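Local atomic coordinates of putative uncharacterized protein PH0350 (Pyrococcus horikoshii, PDB entry 3QJL), a protein that binds CRISPR RNA as a Cas6-like RAMP protein of a prokaryotic adaptive immune system that protects against viruses, transposable elements and conjugative plasmids. Residues P18-N23 with L109-G114; Y26-Q31 with W54-I59; I60-K65 with D78-I83. All coordinates share one frame; numbering follows the deposited sequence.

Interaction 1: P18-N23 with L109-G114; sequences PILPFN and LSFLVG. With nucleotides of chain D.
Leu-109 bridges most of this contact by itself, reaching across to Pro-18 and the backbone of Ile-19. Its CB already lies 3.8 Å from the carbonyl O of Ile-19. With CG anti to the backbone N (chi1 -171°), the fork of the side chain points at the other segment and its two methyls divide the work. CD1 meets the ring of Pro-18 at CB; CD2 rests on the peptide leaving Ile-19, 3.7 Å from its O. Beyond Leu-109, the CD1 methyl of Leu-20 approaches the edge of the Phe-111 ring near its plane, with 4.4 Å between Leu-20 CD1 and Phe-111 CE1. No hydrogen bond crosses between the segments: Pro-18 and Leu-20 pair through their backbones with strand 71-74, while Phe-111 pairs with Phe-104.

Past Pro-21 the chain turns to the RNA. The ring of Phe-22 lies face-on to the adenine of A7 of chain D, whose C4 sits 3.5 Å above the ring plane, over its centre. Asn-23 ND2 donates to N1 of the same base (3.3 Å, 149° at the hydrogen), and its OD1 is engaged by the backbone N of Met-198. One short segment thus offers aliphatic groups to the protein and an aromatic face plus an amide to a base. The contact joins a small side sheet, edged by strand 19-20, to the five-stranded antiparallel sheet of the ferredoxin-like fold, which contains strand 109-118.

Interaction 2: Y26-Q31 with W54-I59; sequences YEVYSQ and WTFSRI. With nucleotides of chain D.
Trp-54 comes first in 54-59, its indole meeting the ring of Tyr-29 through CZ2, 4.1 Å from Tyr-29 CD2. The two side chains stand roughly perpendicular, and the indole NE1 is taken up by the carbonyl O of Leu-47.

Phe-56 follows and packs on the helix. Its CG stands between the backbone N and the carbonyl carbon (chi1 62°), which brings the far end of the ring up to two successive residues of one helical turn. CE2 packs on CG1 of Val-28 at 3.5 Å, while CZ lies 4.0 Å from CB of Tyr-29. Val-28 and Phe-56 lie alongside with their ends pointing opposite ways.

Ser-57 faces away from the helix; its OG donates to O of Arg-58 (2.7 Å) and also bonds to the backbone N of Tyr-82. Arg-58 turns to the RNA. Its chain is folded twice on the way to its guanidinium, which lies over the adenine of A6 of chain D, with C5 of the base 3.3 Å above the guanidinium plane.

Ile-59 serves both sides. CD1 touches CG2 of Val-28 at 4.0 Å, and its carbonyl O accepts a hydrogen bond from N6 of the same A6 (3.0 Å, bent to 132° at the hydrogen).

The local helix and strand axes run 10.7 Å apart at 134°. Strands 55-60 and 103-106 are the outermost within this chain of the central five-stranded sheet, and helix 25-39 meets both: Val-28 also packs on Ile-106, Gln-31 OE1 bonds to the backbone N of Lys-105, and Glu-27 OE2 to that of Gly-107, just beyond strand 103-106.

Interaction 3: I60-K65 with D78-I83; sequences IVRKRK and DVSLYI. With nucleotides of chain B; nucleotides of chain D.
Ile-60 and Ser-80 face each other as an antiparallel hydrogen-bonded pair, the bridge that ties 60-65 to strand 79-85 of the ferredoxin-like sheet. Ile-60 N donates to Ser-80 O at 2.8 Å, nearly straight onto the carbonyl (161° at the oxygen). The return bond, Ser-80 N to Ile-60 O, is longer at 3.2 Å.

The next amide has changed partner. Val-61 N gives its hydrogen to O4 of U3 of chain B (3.0 Å, 161° at the hydrogen), so the backbone passes directly from pairing with a strand to bonding a uracil. CG2 of Val-61 meanwhile lies beside CG1 of Val-79, the two side chains pointing the same way.

Among the polar side chains, Arg-62 curls back over the bridge. Its NH1 makes a salt bridge to an RNA phosphate, and the hydroxyl of Tyr-82 lies at the guanidinium edge, in its plane. OG of Ser-80 has a weak hydrogen bond to Glu-8 OE1, and Asp-78 OD1 makes a salt bridge to Lys-10 NZ.

Arg-64, extended from CG to NE, appears to lie with a guanidinium face toward the uracil of U3 of chain B, though NH2 is modelled too close to the base and this detail is uncertain. The same doubt attaches to a bond from NH2 to OP1 of A6 of chain D. Its NE comes within 3.0 Å of OP2 of that A6, and its charge probably helps to offset that of the phosphate.

On the same face as Ser-80, Ile-60 CG1 sits at the edge of the Tyr-82 ring, 3.8 Å from Tyr-82 CE1.

How the interactions relate
All three contacts are largely buried. Interaction 2 lies nearest the chain's centre, about 7 Å between centres, against about 14 Å for interaction 3 and about 17 Å for interaction 1. Interactions 2 and 3 share neighbouring strands, 55-60 and 79-85. Interaction 1 joins their apolar interior: Leu-20 packs on Ile-59 and Phe-111 on Val-79. Interactions 1 and 2 are made of packing without hydrogen bonds between their segments, whereas interaction 3 adds backbone bonds. Each also presents groups to RNA: an aromatic face and an amide at A7 of chain D, a guanidinium and a carbonyl at A6, and a backbone amide and arginines in interaction 3, which meets both RNA chains.

Interaction 1: P18-N23 with L109-G114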
loop_
_atom_site.group_PDB
_atom_site.type_symbol
_atom_site.label_atom_id
_atom_site.label_comp_id
_atom_site.label_asym_id
_atom_site.label_seq_id
_atom_site.Cartn_x
_atom_site.Cartn_y
_atom_site.Cartn_z
ATOM N N PRO A 18 14.077 19.532 -6.677
ATOM C CA PRO A 18 12.838 19.551 -7.448
ATOM C C PRO A 18 11.762 18.781 -6.688
ATOM O O PRO A 18 12.077 17.792 -6.018
ATOM C CB PRO A 18 13.232 18.837 -8.742
ATOM C CG PRO A 18 14.289 17.875 -8.322
ATOM C CD PRO A 18 15.034 18.532 -7.186
ATOM N N ILE A 19 10.520 19.246 -6.782
ATOM C CA ILE A 19 9.393 18.605 -6.117
ATOM C C ILE A 19 8.211 18.422 -7.063
ATOM O O ILE A 19 7.666 19.388 -7.603
ATOM C CB ILE A 19 8.950 19.396 -4.853
ATOM C CG1 ILE A 19 10.026 19.302 -3.767
ATOM C CG2 ILE A 19 7.608 18.881 -4.311
ATOM C CD1 ILE A 19 9.836 20.278 -2.644
ATOM N N LEU A 20 7.814 17.171 -7.248
ATOM C CA LEU A 20 6.703 16.821 -8.121
ATOM C C LEU A 20 5.367 16.863 -7.373
ATOM O O LEU A 20 5.179 16.146 -6.395
ATOM C CB LEU A 20 6.947 15.419 -8.677
ATOM C CG LEU A 20 5.879 14.776 -9.551
ATOM C CD1 LEU A 20 5.549 15.657 -10.735
ATOM C CD2 LEU A 20 6.361 13.423 -10.003
ATOM N N PRO A 21 4.436 17.713 -7.823
ATOM C CA PRO A 21 3.103 17.817 -7.207
ATOM C C PRO A 21 2.328 16.506 -7.297
ATOM O O PRO A 21 2.536 15.756 -8.242
ATOM C CB PRO A 21 2.411 18.900 -8.036
ATOM C CG PRO A 21 3.539 19.726 -8.574
ATOM C CD PRO A 21 4.651 18.739 -8.854
ATOM N N PHE A 22 1.450 16.239 -6.335
ATOM C CA PHE A 22 0.780 14.942 -6.243
ATOM C C PHE A 22 -0.169 14.638 -7.393
ATOM O O PHE A 22 -0.290 13.477 -7.807
ATOM C CB PHE A 22 0.022 14.796 -4.917
ATOM C CG PHE A 22 0.885 14.385 -3.775
ATOM C CD1 PHE A 22 1.554 13.178 -3.806
ATOM C CD2 PHE A 22 1.023 15.202 -2.664
ATOM C CE1 PHE A 22 2.360 12.796 -2.762
ATOM C CE2 PHE A 22 1.824 14.828 -1.617
ATOM C CZ PHE A 22 2.495 13.618 -1.665
ATOM N N ASN A 23 -0.879 15.647 -7.885
ATOM C CA ASN A 23 -1.824 15.362 -8.948
ATOM C C ASN A 23 -1.385 16.041 -10.225
ATOM O O ASN A 23 -1.621 17.231 -10.405
ATOM C CB ASN A 23 -3.206 15.886 -8.556
ATOM C CG ASN A 23 -3.668 15.377 -7.197
ATOM O OD1 ASN A 23 -4.605 14.582 -7.113
ATOM N ND2 ASN A 23 -3.016 15.832 -6.128
ATOM N N LEU A 109 7.510 22.836 -11.152
ATOM C CA LEU A 109 8.674 22.097 -11.611
ATOM C C LEU A 109 8.665 21.982 -13.127
ATOM O O LEU A 109 7.697 21.497 -13.703
ATOM C CB LEU A 109 8.681 20.708 -10.978
ATOM C CG LEU A 109 9.937 19.868 -11.175
ATOM C CD1 LEU A 109 11.147 20.608 -10.629
ATOM C CD2 LEU A 109 9.775 18.528 -10.490
ATOM N N SER A 110 9.732 22.438 -13.775
ATOM C CA SER A 110 9.846 22.289 -15.226
ATOM C C SER A 110 10.740 21.108 -15.580
ATOM O O SER A 110 11.841 20.976 -15.053
ATOM C CB SER A 110 10.385 23.565 -15.874
ATOM O OG SER A 110 9.419 24.600 -15.860
ATOM N N PHE A 111 10.262 20.232 -16.452
ATOM C CA PHE A 111 11.101 19.135 -16.903
ATOM C C PHE A 111 11.614 19.389 -18.312
ATOM O O PHE A 111 11.196 20.336 -18.982
ATOM C CB PHE A 111 10.329 17.816 -16.873
ATOM C CG PHE A 111 10.002 17.332 -15.488
ATOM C CD1 PHE A 111 8.765 17.590 -14.922
ATOM C CD2 PHE A 111 10.933 16.610 -14.755
ATOM C CE1 PHE A 111 8.459 17.141 -13.649
ATOM C CE2 PHE A 111 10.638 16.158 -13.482
ATOM C CZ PHE A 111 9.398 16.424 -12.928
ATOM N N LEU A 112 12.498 18.506 -18.761
ATOM C CA LEU A 112 13.070 18.582 -20.092
ATOM C C LEU A 112 13.152 17.168 -20.624
ATOM O O LEU A 112 13.799 16.319 -20.004
ATOM C CB LEU A 112 14.472 19.160 -19.998
ATOM C CG LEU A 112 14.932 19.995 -21.186
ATOM C CD1 LEU A 112 13.954 21.145 -21.405
ATOM C CD2 LEU A 112 16.353 20.504 -20.944
ATOM N N VAL A 113 12.526 16.900 -21.766
ATOM C CA VAL A 113 12.536 15.537 -22.278
ATOM C C VAL A 113 13.943 15.084 -22.651
ATOM O O VAL A 113 14.621 15.718 -23.457
ATOM C CB VAL A 113 11.636 15.370 -23.503
ATOM C CG1 VAL A 113 11.579 13.908 -23.906
ATOM C CG2 VAL A 113 10.249 15.901 -23.215
ATOM N N GLY A 114 14.369 13.980 -22.054
ATOM C CA GLY A 114 15.613 13.327 -22.415
ATOM C C GLY A 114 15.204 12.246 -23.384
ATOM O O GLY A 114 14.191 12.390 -24.067
ATOM P P A D 7 -0.481 7.294 0.165
ATOM O OP1 A D 7 0.263 6.236 0.887
ATOM O OP2 A D 7 -1.742 6.938 -0.524
ATOM O "O5'" A D 7 -0.724 8.528 1.123
ATOM C "C5'" A D 7 0.321 9.031 1.939
ATOM C "C4'" A D 7 0.192 10.518 2.125
ATOM O "O4'" A D 7 0.709 11.195 0.954
ATOM C "C3'" A D 7 -1.234 11.043 2.291
ATOM O "O3'" A D 7 -1.675 10.994 3.645
ATOM C "C2'" A D 7 -1.144 12.458 1.736
ATOM O "O2'" A D 7 -0.622 13.341 2.717
ATOM C "C1'" A D 7 -0.098 12.298 0.630
ATOM N N9 A D 7 -0.704 12.048 -0.691
ATOM C C8 A D 7 -0.627 10.881 -1.409
ATOM N N7 A D 7 -1.256 10.913 -2.561
ATOM C C5 A D 7 -1.774 12.194 -2.612
ATOM C C6 A D 7 -2.535 12.855 -3.585
ATOM N N6 A D 7 -2.924 12.300 -4.738
ATOM N N1 A D 7 -2.893 14.129 -3.331
ATOM C C2 A D 7 -2.507 14.684 -2.179
ATOM N N3 A D 7 -1.782 14.171 -1.190
ATOM C C4 A D 7 -1.438 12.907 -1.473
#

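Interaction 2: Y26-Q31 with W54-I59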
loop_
_atom_site.group_PDB
_atom_site.type_symbol
_atom_site.label_atom_id
_atom_site.label_comp_id
_atom_site.label_asym_id
_atom_site.label_seq_id
_atom_site.Cartn_x
_atom_site.Cartn_y
_atom_site.Cartn_z
ATOM N N TYR A 26 -3.929 15.721 -15.250
ATOM C CA TYR A 26 -4.462 16.603 -16.268
ATOM C C TYR A 26 -3.363 17.407 -16.965
ATOM O O TYR A 26 -3.397 17.597 -18.182
ATOM C CB TYR A 26 -5.534 17.537 -15.705
ATOM C CG TYR A 26 -6.361 18.113 -16.814
ATOM C CD1 TYR A 26 -7.254 17.309 -17.518
ATOM C CD2 TYR A 26 -6.207 19.436 -17.208
ATOM C CE1 TYR A 26 -8.002 17.816 -18.565
ATOM C CE2 TYR A 26 -6.943 19.956 -18.261
ATOM C CZ TYR A 26 -7.844 19.142 -18.935
ATOM O OH TYR A 26 -8.586 19.655 -19.980
ATOM N N GLU A 27 -2.396 17.884 -16.188
ATOM C CA GLU A 27 -1.307 18.674 -16.739
ATOM C C GLU A 27 -0.529 17.883 -17.790
ATOM O O GLU A 27 -0.337 18.345 -18.921
ATOM C CB GLU A 27 -0.371 19.133 -15.626
ATOM C CG GLU A 27 -0.192 20.638 -15.561
ATOM C CD GLU A 27 -0.071 21.138 -14.132
ATOM O OE1 GLU A 27 -0.842 20.657 -13.256
ATOM O OE2 GLU A 27 0.799 22.006 -13.884
ATOM N N VAL A 28 -0.073 16.695 -17.409
ATOM C CA VAL A 28 0.653 15.852 -18.334
ATOM C C VAL A 28 -0.195 15.578 -19.571
ATOM O O VAL A 28 0.246 15.799 -20.690
ATOM C CB VAL A 28 1.096 14.528 -17.686
ATOM C CG1 VAL A 28 1.597 13.564 -18.756
ATOM C CG2 VAL A 28 2.176 14.784 -16.643
ATOM N N TYR A 29 -1.417 15.114 -19.369
ATOM C CA TYR A 29 -2.281 14.786 -20.492
ATOM C C TYR A 29 -2.499 15.939 -21.455
ATOM O O TYR A 29 -2.340 15.782 -22.658
ATOM C CB TYR A 29 -3.635 14.316 -20.008
ATOM C CG TYR A 29 -4.739 14.553 -21.006
ATOM C CD1 TYR A 29 -5.455 15.743 -21.012
ATOM C CD2 TYR A 29 -5.082 13.577 -21.930
ATOM C CE1 TYR A 29 -6.478 15.958 -21.915
ATOM C CE2 TYR A 29 -6.112 13.779 -22.833
ATOM C CZ TYR A 29 -6.803 14.972 -22.822
ATOM O OH TYR A 29 -7.820 15.176 -23.723
ATOM N N SER A 30 -2.894 17.090 -20.931
ATOM C CA SER A 30 -3.228 18.232 -21.767
ATOM C C SER A 30 -1.989 18.736 -22.489
ATOM O O SER A 30 -2.065 19.203 -23.638
ATOM C CB SER A 30 -3.816 19.346 -20.911
ATOM O OG SER A 30 -2.806 19.891 -20.077
ATOM N N GLN A 31 -0.850 18.648 -21.809
ATOM C CA GLN A 31 0.433 19.048 -22.382
ATOM C C GLN A 31 0.805 18.202 -23.606
ATOM O O GLN A 31 1.166 18.730 -24.661
ATOM C CB GLN A 31 1.522 18.940 -21.321
ATOM C CG GLN A 31 2.405 20.148 -21.218
ATOM C CD GLN A 31 2.704 20.505 -19.791
ATOM O OE1 GLN A 31 3.863 20.690 -19.407
ATOM N NE2 GLN A 31 1.653 20.605 -18.984
ATOM N N TRP A 54 -5.455 5.278 -25.702
ATOM C CA TRP A 54 -4.116 5.072 -25.170
ATOM C C TRP A 54 -4.093 5.176 -23.642
ATOM O O TRP A 54 -5.104 5.488 -23.023
ATOM C CB TRP A 54 -3.183 6.120 -25.767
ATOM C CG TRP A 54 -3.585 7.518 -25.402
ATOM C CD1 TRP A 54 -4.821 8.089 -25.555
ATOM C CD2 TRP A 54 -2.749 8.523 -24.823
ATOM N NE1 TRP A 54 -4.799 9.391 -25.105
ATOM C CE2 TRP A 54 -3.537 9.679 -24.652
ATOM C CE3 TRP A 54 -1.408 8.557 -24.434
ATOM C CZ2 TRP A 54 -3.028 10.851 -24.111
ATOM C CZ3 TRP A 54 -0.907 9.721 -23.888
ATOM C CH2 TRP A 54 -1.711 10.852 -23.734
ATOM N N THR A 55 -2.930 4.924 -23.050
ATOM C CA THR A 55 -2.716 5.164 -21.633
ATOM C C THR A 55 -1.358 5.765 -21.426
ATOM O O THR A 55 -0.507 5.742 -22.316
ATOM C CB THR A 55 -2.647 3.882 -20.805
ATOM O OG1 THR A 55 -3.556 2.907 -21.313
ATOM C CG2 THR A 55 -2.994 4.196 -19.386
ATOM N N PHE A 56 -1.144 6.283 -20.225
ATOM C CA PHE A 56 0.205 6.529 -19.763
ATOM C C PHE A 56 0.243 6.319 -18.266
ATOM O O PHE A 56 -0.755 6.492 -17.604
ATOM C CB PHE A 56 0.711 7.914 -20.171
ATOM C CG PHE A 56 -0.073 9.063 -19.593
ATOM C CD1 PHE A 56 -1.191 9.557 -20.246
ATOM C CD2 PHE A 56 0.346 9.686 -18.425
ATOM C CE1 PHE A 56 -1.895 10.638 -19.734
ATOM C CE2 PHE A 56 -0.351 10.761 -17.907
ATOM C CZ PHE A 56 -1.474 11.241 -18.566
ATOM N N SER A 57 1.401 5.926 -17.756
ATOM C CA SER A 57 1.584 5.592 -16.352
ATOM C C SER A 57 1.714 6.817 -15.436
ATOM O O SER A 57 1.619 7.950 -15.892
ATOM C CB SER A 57 2.854 4.770 -16.232
ATOM O OG SER A 57 3.967 5.602 -16.472
ATOM N N ARG A 58 1.933 6.582 -14.141
ATOM C CA ARG A 58 2.356 7.659 -13.249
ATOM C C ARG A 58 3.743 8.050 -13.723
ATOM O O ARG A 58 4.389 7.303 -14.448
ATOM C CB ARG A 58 2.461 7.209 -11.778
ATOM C CG ARG A 58 1.332 6.330 -11.253
ATOM C CD ARG A 58 0.885 6.703 -9.817
ATOM N NE ARG A 58 1.737 6.136 -8.770
ATOM C CZ ARG A 58 1.397 6.065 -7.481
ATOM N NH1 ARG A 58 0.213 6.515 -7.062
ATOM N NH2 ARG A 58 2.237 5.533 -6.601
ATOM N N ILE A 59 4.211 9.217 -13.313
ATOM C CA ILE A 59 5.598 9.557 -13.538
ATOM C C ILE A 59 6.421 8.801 -12.503
ATOM O O ILE A 59 6.338 9.070 -11.309
ATOM C CB ILE A 59 5.809 11.065 -13.345
ATOM C CG1 ILE A 59 5.060 11.834 -14.436
ATOM C CG2 ILE A 59 7.285 11.407 -13.325
ATOM C CD1 ILE A 59 5.080 13.330 -14.265
ATOM P P A D 6 6.081 6.165 -1.307
ATOM O OP1 A D 6 6.149 4.800 -1.877
ATOM O OP2 A D 6 6.895 7.234 -1.924
ATOM O "O5'" A D 6 4.565 6.626 -1.214
ATOM C "C5'" A D 6 4.205 7.840 -0.570
ATOM C "C4'" A D 6 2.877 8.361 -1.065
ATOM O "O4'" A D 6 3.062 8.952 -2.375
ATOM C "C3'" A D 6 1.780 7.314 -1.222
ATOM O "O3'" A D 6 0.508 7.913 -0.952
ATOM C "C2'" A D 6 1.866 6.951 -2.700
ATOM O "O2'" A D 6 0.664 6.453 -3.240
ATOM C "C1'" A D 6 2.262 8.287 -3.330
ATOM N N9 A D 6 3.060 8.163 -4.552
ATOM C C8 A D 6 4.183 7.393 -4.741
ATOM N N7 A D 6 4.735 7.491 -5.934
ATOM C C5 A D 6 3.921 8.406 -6.576
ATOM C C6 A D 6 3.971 8.936 -7.871
ATOM N N6 A D 6 4.900 8.605 -8.771
ATOM N N1 A D 6 3.022 9.835 -8.204
ATOM C C2 A D 6 2.089 10.163 -7.294
ATOM N N3 A D 6 1.929 9.725 -6.048
ATOM C C4 A D 6 2.894 8.839 -5.742
#

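Interaction 3: I60-K65 with D78-I83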
loop_
_atom_site.group_PDB
_atom_site.type_symbol
_atom_site.label_atom_id
_atom_site.label_comp_id
_atom_site.label_asym_id
_atom_site.label_seq_id
_atom_site.Cartn_x
_atom_site.Cartn_y
_atom_site.Cartn_z
ATOM N N ILE A 60 7.258 7.884 -12.971
ATOM C CA ILE A 60 7.984 7.002 -12.075
ATOM C C ILE A 60 9.222 7.685 -11.528
ATOM O O ILE A 60 10.112 8.041 -12.292
ATOM C CB ILE A 60 8.426 5.729 -12.805
ATOM C CG1 ILE A 60 7.225 5.050 -13.462
ATOM C CG2 ILE A 60 9.149 4.792 -11.857
ATOM C CD1 ILE A 60 5.973 5.053 -12.623
ATOM N N VAL A 61 9.285 7.847 -10.206
ATOM C CA VAL A 61 10.484 8.355 -9.541
ATOM C C VAL A 61 11.164 7.237 -8.763
ATOM O O VAL A 61 10.696 6.845 -7.707
ATOM C CB VAL A 61 10.145 9.467 -8.541
ATOM C CG1 VAL A 61 11.402 9.923 -7.817
ATOM C CG2 VAL A 61 9.470 10.621 -9.233
ATOM N N ARG A 62 12.296 6.761 -9.254
ATOM C CA ARG A 62 12.930 5.592 -8.678
ATOM C C ARG A 62 13.351 5.834 -7.238
ATOM O O ARG A 62 13.316 4.918 -6.421
ATOM C CB ARG A 62 14.131 5.163 -9.513
ATOM C CG ARG A 62 14.187 3.673 -9.829
ATOM C CD ARG A 62 13.176 3.277 -10.913
ATOM N NE ARG A 62 13.429 3.917 -12.205
ATOM C CZ ARG A 62 12.709 3.693 -13.304
ATOM N NH1 ARG A 62 11.689 2.843 -13.270
ATOM N NH2 ARG A 62 13.005 4.316 -14.441
ATOM N N LYS A 63 13.754 7.053 -6.909
ATOM C CA LYS A 63 14.087 7.331 -5.513
ATOM C C LYS A 63 13.607 8.706 -5.035
ATOM O O LYS A 63 13.869 9.730 -5.671
ATOM C CB LYS A 63 15.572 7.086 -5.241
ATOM C CG LYS A 63 16.461 8.278 -5.398
ATOM C CD LYS A 63 17.790 7.841 -5.996
ATOM C CE LYS A 63 18.193 6.454 -5.502
ATOM N NZ LYS A 63 19.496 6.041 -6.105
ATOM N N ARG A 64 12.900 8.708 -3.904
ATOM C CA ARG A 64 12.056 9.835 -3.519
ATOM C C ARG A 64 11.844 9.928 -2.009
ATOM O O ARG A 64 12.117 8.987 -1.267
ATOM C CB ARG A 64 10.689 9.704 -4.206
ATOM C CG ARG A 64 9.992 8.394 -3.874
ATOM C CD ARG A 64 8.971 7.960 -4.911
ATOM N NE ARG A 64 8.337 6.702 -4.515
ATOM C CZ ARG A 64 8.969 5.535 -4.497
ATOM N NH1 ARG A 64 10.242 5.475 -4.858
ATOM N NH2 ARG A 64 8.342 4.433 -4.121
ATOM N N LYS A 65 11.373 11.088 -1.568
ATOM C CA LYS A 65 10.925 11.280 -0.200
ATOM C C LYS A 65 9.611 12.043 -0.300
ATOM O O LYS A 65 9.295 12.575 -1.374
ATOM C CB LYS A 65 11.957 12.065 0.604
ATOM C CG LYS A 65 13.099 11.213 1.123
ATOM C CD LYS A 65 14.124 12.052 1.895
ATOM C CE LYS A 65 15.270 11.176 2.409
ATOM N NZ LYS A 65 16.527 11.942 2.654
ATOM N N ASP A 78 16.871 11.533 -12.995
ATOM C CA ASP A 78 15.741 11.680 -13.906
ATOM C C ASP A 78 14.504 10.898 -13.445
ATOM O O ASP A 78 14.541 10.152 -12.468
ATOM C CB ASP A 78 16.126 11.241 -15.322
ATOM C CG ASP A 78 16.545 9.776 -15.389
ATOM O OD1 ASP A 78 15.692 8.888 -15.139
ATOM O OD2 ASP A 78 17.728 9.508 -15.695
ATOM N N VAL A 79 13.418 11.066 -14.189
ATOM C CA VAL A 79 12.180 10.351 -13.945
ATOM C C VAL A 79 11.676 9.810 -15.277
ATOM O O VAL A 79 11.936 10.405 -16.311
ATOM C CB VAL A 79 11.127 11.286 -13.344
ATOM C CG1 VAL A 79 11.554 11.738 -11.976
ATOM C CG2 VAL A 79 10.906 12.496 -14.241
ATOM N N SER A 80 10.946 8.706 -15.270
ATOM C CA SER A 80 10.446 8.148 -16.517
ATOM C C SER A 80 8.937 8.266 -16.570
ATOM O O SER A 80 8.279 8.383 -15.547
ATOM C CB SER A 80 10.856 6.686 -16.655
ATOM O OG SER A 80 11.988 6.437 -15.860
ATOM N N LEU A 81 8.390 8.263 -17.771
ATOM C CA LEU A 81 6.956 8.251 -17.943
ATOM C C LEU A 81 6.646 7.275 -19.054
ATOM O O LEU A 81 7.059 7.492 -20.182
ATOM C CB LEU A 81 6.503 9.638 -18.350
ATOM C CG LEU A 81 5.091 9.765 -18.893
ATOM C CD1 LEU A 81 4.113 9.943 -17.757
ATOM C CD2 LEU A 81 5.015 10.944 -19.835
ATOM N N TYR A 82 5.914 6.211 -18.759
ATOM C CA TYR A 82 5.647 5.200 -19.773
ATOM C C TYR A 82 4.333 5.461 -20.476
ATOM O O TYR A 82 3.353 5.815 -19.832
ATOM C CB TYR A 82 5.637 3.816 -19.145
ATOM C CG TYR A 82 6.959 3.477 -18.532
ATOM C CD1 TYR A 82 7.215 3.752 -17.200
ATOM C CD2 TYR A 82 7.963 2.905 -19.287
ATOM C CE1 TYR A 82 8.429 3.452 -16.636
ATOM C CE2 TYR A 82 9.178 2.601 -18.729
ATOM C CZ TYR A 82 9.408 2.877 -17.405
ATOM O OH TYR A 82 10.625 2.579 -16.848
ATOM N N ILE A 83 4.317 5.289 -21.795
ATOM C CA ILE A 83 3.132 5.553 -22.601
ATOM C C ILE A 83 2.844 4.321 -23.440
ATOM O O ILE A 83 3.769 3.668 -23.895
ATOM C CB ILE A 83 3.374 6.771 -23.510
ATOM C CG1 ILE A 83 3.826 7.963 -22.667
ATOM C CG2 ILE A 83 2.130 7.123 -24.320
ATOM C CD1 ILE A 83 3.927 9.255 -23.427
ATOM P P U B 3 11.399 0.346 -8.325
ATOM O OP1 U B 3 11.111 1.544 -9.172
ATOM O OP2 U B 3 12.797 0.103 -7.887
ATOM O "O5'" U B 3 10.424 0.330 -7.060
ATOM C "C5'" U B 3 9.542 -0.757 -6.827
ATOM C "C4'" U B 3 8.194 -0.289 -6.318
ATOM O "O4'" U B 3 8.281 1.067 -5.818
ATOM C "C3'" U B 3 7.073 -0.218 -7.339
ATOM O "O3'" U B 3 6.516 -1.484 -7.625
ATOM C "C2'" U B 3 6.086 0.730 -6.676
ATOM O "O2'" U B 3 5.295 0.032 -5.731
ATOM C "C1'" U B 3 7.015 1.683 -5.920
ATOM N N1 U B 3 7.155 2.993 -6.601
ATOM C C2 U B 3 6.328 4.001 -6.150
ATOM O O2 U B 3 5.545 3.816 -5.250
ATOM N N3 U B 3 6.434 5.220 -6.758
ATOM C C4 U B 3 7.292 5.525 -7.793
ATOM O O4 U B 3 7.288 6.660 -8.273
ATOM C C5 U B 3 8.117 4.436 -8.217
ATOM C C6 U B 3 8.029 3.236 -7.625
ATOM P P C D 5 8.519 1.810 0.740
ATOM O OP1 C D 5 7.475 0.786 0.475
ATOM O OP2 C D 5 8.932 2.707 -0.363
ATOM O "O5'" C D 5 8.125 2.675 2.006
ATOM C "C5'" C D 5 8.762 3.913 2.263
ATOM C "C4'" C D 5 7.836 5.067 2.003
ATOM O "O4'" C D 5 8.225 6.179 2.848
ATOM C "C3'" C D 5 7.840 5.590 0.576
ATOM O "O3'" C D 5 6.533 6.064 0.237
ATOM C "C2'" C D 5 8.818 6.763 0.657
ATOM O "O2'" C D 5 8.628 7.751 -0.330
ATOM C "C1'" C D 5 8.538 7.303 2.057
ATOM N N1 C D 5 9.683 7.986 2.693
ATOM C C2 C D 5 9.651 9.369 2.892
ATOM O O2 C D 5 8.684 10.022 2.485
ATOM N N3 C D 5 10.686 9.975 3.510
ATOM C C4 C D 5 11.723 9.252 3.929
ATOM N N4 C D 5 12.730 9.896 4.526
ATOM C C5 C D 5 11.779 7.838 3.755
ATOM C C6 C D 5 10.740 7.254 3.147
ATOM P P A D 6 6.081 6.165 -1.307
ATOM O OP1 A D 6 6.149 4.800 -1.877
ATOM O OP2 A D 6 6.895 7.234 -1.924
ATOM O "O5'" A D 6 4.565 6.626 -1.214
ATOM C "C5'" A D 6 4.205 7.840 -0.570
ATOM C "C4'" A D 6 2.877 8.361 -1.065
ATOM O "O4'" A D 6 3.062 8.952 -2.375
ATOM C "C3'" A D 6 1.780 7.314 -1.222
ATOM O "O3'" A D 6 0.508 7.913 -0.952
ATOM C "C2'" A D 6 1.866 6.951 -2.700
ATOM O "O2'" A D 6 0.664 6.453 -3.240
ATOM C "C1'" A D 6 2.262 8.287 -3.330
ATOM N N9 A D 6 3.060 8.163 -4.552
ATOM C C8 A D 6 4.183 7.393 -4.741
ATOM N N7 A D 6 4.735 7.491 -5.934
ATOM C C5 A D 6 3.921 8.406 -6.576
ATOM C C6 A D 6 3.971 8.936 -7.871
ATOM N N6 A D 6 4.900 8.605 -8.771
ATOM N N1 A D 6 3.022 9.835 -8.204
ATOM C C2 A D 6 2.089 10.163 -7.294
ATOM N N3 A D 6 1.929 9.725 -6.048
ATOM C C4 A D 6 2.894 8.839 -5.742
#